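Local structure of Sca-family protein (Rickettsia rickettsii, 4LQ8) at residues 73-76 with 77-81; 190-193 with 194-197. The protein is of unknown detailed function but, as the N-terminal head of a rickettsial surface cell antigen linked to cell adhesion, probably takes part in contacts with host proteins. One frame throughout, in Å; residues are numbered along the deposited sequence.

Overall arrangement
Two local contacts illustrate how short-range side-chain links accompany a kink in a helix and a bulge in a strand. From the N terminus, the chain first reaches contact 1, within helix 64-90, where one helical turn hands over to the next at a proline. Contact 2 follows much later, at the start of strand 192-201, the second arm of the hairpin begun by strand 180-186. Each spans adjoining residues, so neither closes a long loop; the two stand in series, without nesting or crossing. The centres of contact 1 and contact 2 lie about 32 Å apart, on opposite sides of the chain's centre. The mixed sheet is common ground: residues of contact 1 touch strand 271-277, and those of contact 2 touch strand 236-245.

Contact 1. Residues 73-76 with 77-81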
loop_
_atom_site.group_PDB
_atom_site.type_symbol
_atom_site.label_atom_id
_atom_site.label_comp_id
_atom_site.label_asym_id
_atom_site.label_seq_id
_atom_site.Cartn_x
_atom_site.Cartn_y
_atom_site.Cartn_z
ATOM N N ILE A 73 5.626 -8.087 -2.537
ATOM C CA ILE A 73 4.312 -7.670 -2.036
ATOM C C ILE A 73 3.199 -7.828 -3.075
ATOM O O ILE A 73 2.250 -8.586 -2.843
ATOM C CB ILE A 73 4.343 -6.208 -1.446
ATOM C CG1 ILE A 73 5.430 -6.033 -0.311
ATOM C CG2 ILE A 73 2.938 -5.742 -0.983
ATOM C CD1 ILE A 73 5.146 -6.809 1.097
ATOM N N ILE A 74 3.261 -7.042 -4.181
ATOM C CA ILE A 74 2.160 -6.961 -5.154
ATOM C C ILE A 74 1.829 -8.313 -5.807
ATOM O O ILE A 74 0.666 -8.722 -5.767
ATOM C CB ILE A 74 2.384 -5.832 -6.193
ATOM C CG1 ILE A 74 2.479 -4.454 -5.465
ATOM C CG2 ILE A 74 1.288 -5.832 -7.289
ATOM C CD1 ILE A 74 3.081 -3.324 -6.306
ATOM N N GLN A 75 2.811 -8.970 -6.436
ATOM C CA GLN A 75 2.596 -10.269 -7.092
ATOM C C GLN A 75 2.198 -11.360 -6.083
ATOM O O GLN A 75 1.169 -11.983 -6.317
ATOM C CB GLN A 75 3.796 -10.682 -7.979
ATOM C CG GLN A 75 3.511 -11.888 -8.900
ATOM C CD GLN A 75 2.427 -11.590 -9.891
ATOM O OE1 GLN A 75 2.457 -10.576 -10.605
ATOM N NE2 GLN A 75 1.409 -12.428 -9.912
ATOM N N PRO A 76 2.873 -11.558 -4.927
ATOM C CA PRO A 76 2.405 -12.603 -3.982
ATOM C C PRO A 76 0.995 -12.380 -3.433
ATOM O O PRO A 76 0.294 -13.360 -3.174
ATOM C CB PRO A 76 3.462 -12.573 -2.856
ATOM C CG PRO A 76 4.671 -12.028 -3.498
ATOM C CD PRO A 76 4.145 -10.974 -4.447
ATOM N N GLN A 77 0.566 -11.117 -3.255
ATOM C CA GLN A 77 -0.794 -10.830 -2.788
ATOM C C GLN A 77 -1.791 -11.350 -3.818
ATOM O O GLN A 77 -2.761 -12.018 -3.450
ATOM C CB GLN A 77 -1.022 -9.338 -2.545
ATOM C CG GLN A 77 -0.363 -8.825 -1.276
ATOM C CD GLN A 77 -0.476 -7.322 -1.189
ATOM O OE1 GLN A 77 -0.539 -6.597 -2.199
ATOM N NE2 GLN A 77 -0.503 -6.828 0.017
ATOM N N LYS A 78 -1.530 -11.057 -5.109
ATOM C CA LYS A 78 -2.308 -11.535 -6.251
ATOM C C LYS A 78 -2.277 -13.052 -6.328
ATOM O O LYS A 78 -3.314 -13.647 -6.563
ATOM C CB LYS A 78 -1.725 -10.981 -7.567
ATOM C CG LYS A 78 -1.985 -9.507 -7.789
ATOM C CD LYS A 78 -1.391 -9.099 -9.113
ATOM C CE LYS A 78 -1.584 -7.628 -9.393
ATOM N NZ LYS A 78 -0.883 -7.241 -10.646
ATOM N N ASP A 79 -1.102 -13.674 -6.116
ATOM C CA ASP A 79 -0.939 -15.134 -6.210
ATOM C C ASP A 79 -1.715 -15.883 -5.130
ATOM O O ASP A 79 -2.397 -16.860 -5.448
ATOM C CB ASP A 79 0.536 -15.546 -6.207
ATOM C CG ASP A 79 1.338 -15.071 -7.402
ATOM O OD1 ASP A 79 0.713 -14.666 -8.425
ATOM O OD2 ASP A 79 2.590 -15.109 -7.326
ATOM N N ASN A 80 -1.636 -15.424 -3.869
ATOM C CA ASN A 80 -2.413 -16.036 -2.797
ATOM C C ASN A 80 -3.903 -15.825 -3.032
ATOM O O ASN A 80 -4.666 -16.750 -2.811
ATOM C CB ASN A 80 -2.001 -15.536 -1.434
ATOM C CG ASN A 80 -0.648 -16.034 -1.061
ATOM O OD1 ASN A 80 -0.465 -17.203 -0.768
ATOM N ND2 ASN A 80 0.320 -15.147 -1.045
ATOM N N LEU A 81 -4.297 -14.639 -3.532
ATOM C CA LEU A 81 -5.700 -14.325 -3.847
ATOM C C LEU A 81 -6.251 -15.257 -4.942
ATOM O O LEU A 81 -7.334 -15.805 -4.780
ATOM C CB LEU A 81 -5.832 -12.848 -4.253
ATOM C CG LEU A 81 -7.185 -12.353 -4.778
ATOM C CD1 LEU A 81 -8.324 -12.622 -3.785
ATOM C CD2 LEU A 81 -7.097 -10.850 -5.074
HETATM O O HOH W 1 -1.329 -6.770 -4.856
HETATM O O HOH W 2 1.910 -7.923 -10.235
#
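Ile73 and Gln77 run side by side on the buried face of helix 64-90, an alpha helix kinked at Pro76, whose ring nitrogen has no hydrogen to give to the preceding turn. CG2 of Ile73 lies 3.7 Å from NE2 of Gln77, and the CG methylene of Gln77 sits 3.1 Å from the Ile73 carbonyl O. The Gln77 chain is extended beyond CG, which carries its amide past the isoleucine to Glu145 OE2 on helix 135-155 and to Ser278 O. At the other end of that amide, OE1 accepts a hydrogen bond from a water that also donates to Ile74 O, a carbonyl already bonded to Lys78 N. Lys78 is buried too: its extended stem follows Ile74, with CE 4.0 Å from CG2 of Ile74, and its ammonium reaches Thr114 O and Gln324 O.

Toward solvent the helix relies on polar links instead. Gln75 bends at chi2 (63°) and swings its amide across exposed Asp79, and NE2 gives OD1 a bond of 2.8 Å. OD1 is approached from its syn side but 34° out of the carboxylate plane, although it lies almost in the plane of the amide. Since NE2 also bonds Lys113 O, while OE1 accepts from a second water held by Lys78 NZ, the orientation of this amide is well determined. Directly after Pro76 the helical bonds resume, Gln77 N to Ile73 O and Asp79 N to Gln75 O. The Asn80 amide folds back on the turn before it: Pro76 O accepts both Asn80 N, at 2.9 Å, and Asn80 ND2, at 2.8 Å, the latter a weak bond bent to 126° at the hydrogen.

Contact 2. Residues 190-193 with 194-197; sequences GDEL and CTLN
Glu192 reaches over Cys194 to Thr195, and its side chain can be traced atom by atom. From CB the chain leaves with CG opposite the backbone N (chi1 172°), a direction that sends it along the strand. CG passes beside the peptide backbone of the residue two further on, 3.6 Å from both N and O of Cys194. Extended beyond that point, the chain brings CD to 3.2 Å from OG1 of Thr195. At the tip the two carboxylate oxygens part company: OE1 stays 3.7 Å from Thr195 OG1, whereas OE2 accepts a hydrogen bond from the Thr195 hydroxyl, 2.7 Å from OG1. The hydroxyl comes from above the carboxylate, 77° out of its plane. Thr195 presents OG1 beside its own backbone N, and both side chains also rest on Val184 of the neighbouring strand.

Between these two residues the chain turns a corner. Leu193 and Cys194 both have side chains that touch Met237 of strand 236-245, so the polar link runs along the outside while the two buried residues line the interior. The backbone at Leu193 is helical (psi -42°), which leaves an extra residue in the strand: Leu193 and Cys194 both bond through their backbones to Val185. Two residues facing one across an antiparallel pair, here in the hairpin of strands 180-186 and 192-201, make a classic beta bulge.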
loop_
_atom_site.group_PDB
_atom_site.type_symbol
_atom_site.label_atom_id
_atom_site.label_comp_id
_atom_site.label_asym_id
_atom_site.label_seq_id
_atom_site.Cartn_x
_atom_site.Cartn_y
_atom_site.Cartn_z
ATOM N N GLY A 190 21.446 17.993 -3.650
ATOM C CA GLY A 190 20.859 18.833 -2.609
ATOM C C GLY A 190 19.649 19.637 -3.049
ATOM O O GLY A 190 19.213 20.525 -2.316
ATOM N N ASP A 191 19.089 19.331 -4.241
ATOM C CA ASP A 191 17.900 20.012 -4.753
ATOM C C ASP A 191 16.647 19.266 -4.322
ATOM O O ASP A 191 16.630 18.032 -4.294
ATOM C CB ASP A 191 17.943 20.166 -6.275
ATOM C CG ASP A 191 19.107 20.994 -6.784
ATOM O OD1 ASP A 191 19.192 22.185 -6.422
ATOM O OD2 ASP A 191 19.917 20.455 -7.560
ATOM N N GLU A 192 15.609 20.024 -3.957
ATOM C CA GLU A 192 14.337 19.487 -3.482
ATOM C C GLU A 192 13.510 18.789 -4.589
ATOM O O GLU A 192 13.118 19.424 -5.568
ATOM C CB GLU A 192 13.545 20.615 -2.805
ATOM C CG GLU A 192 12.115 20.275 -2.415
ATOM C CD GLU A 192 11.291 21.457 -1.940
ATOM O OE1 GLU A 192 11.883 22.487 -1.543
ATOM O OE2 GLU A 192 10.045 21.347 -1.961
ATOM N N LEU A 193 13.222 17.494 -4.393
ATOM C CA LEU A 193 12.370 16.692 -5.271
ATOM C C LEU A 193 10.918 17.062 -4.956
ATOM O O LEU A 193 10.113 17.234 -5.878
ATOM C CB LEU A 193 12.588 15.184 -5.015
ATOM C CG LEU A 193 13.414 14.417 -6.039
ATOM C CD1 LEU A 193 14.842 14.779 -5.942
ATOM C CD2 LEU A 193 13.328 12.944 -5.801
ATOM N N CYS A 194 10.609 17.215 -3.643
ATOM C CA CYS A 194 9.299 17.577 -3.086
ATOM C C CYS A 194 9.452 17.770 -1.579
ATOM O O CYS A 194 10.477 17.397 -1.005
ATOM C CB CYS A 194 8.278 16.480 -3.379
ATOM S SG CYS A 194 8.506 15.001 -2.364
ATOM N N THR A 195 8.410 18.305 -0.935
ATOM C CA THR A 195 8.313 18.399 0.509
ATOM C C THR A 195 7.055 17.619 0.865
ATOM O O THR A 195 6.032 17.781 0.201
ATOM C CB THR A 195 8.340 19.848 1.030
ATOM O OG1 THR A 195 9.513 20.489 0.535
ATOM C CG2 THR A 195 8.353 19.915 2.566
ATOM N N LEU A 196 7.151 16.705 1.845
ATOM C CA LEU A 196 5.995 15.897 2.230
ATOM C C LEU A 196 5.347 16.508 3.459
ATOM O O LEU A 196 6.048 16.874 4.399
ATOM C CB LEU A 196 6.394 14.432 2.507
ATOM C CG LEU A 196 7.019 13.656 1.324
ATOM C CD1 LEU A 196 7.649 12.379 1.815
ATOM C CD2 LEU A 196 5.973 13.357 0.251
ATOM N N ASN A 197 4.020 16.681 3.417
ATOM C CA ASN A 197 3.250 17.219 4.532
ATOM C C ASN A 197 2.532 16.084 5.258
ATOM O O ASN A 197 1.799 15.338 4.635
ATOM C CB ASN A 197 2.219 18.251 4.045
ATOM C CG ASN A 197 1.493 18.936 5.172
ATOM O OD1 ASN A 197 2.083 19.708 5.947
ATOM N ND2 ASN A 197 0.219 18.587 5.348
#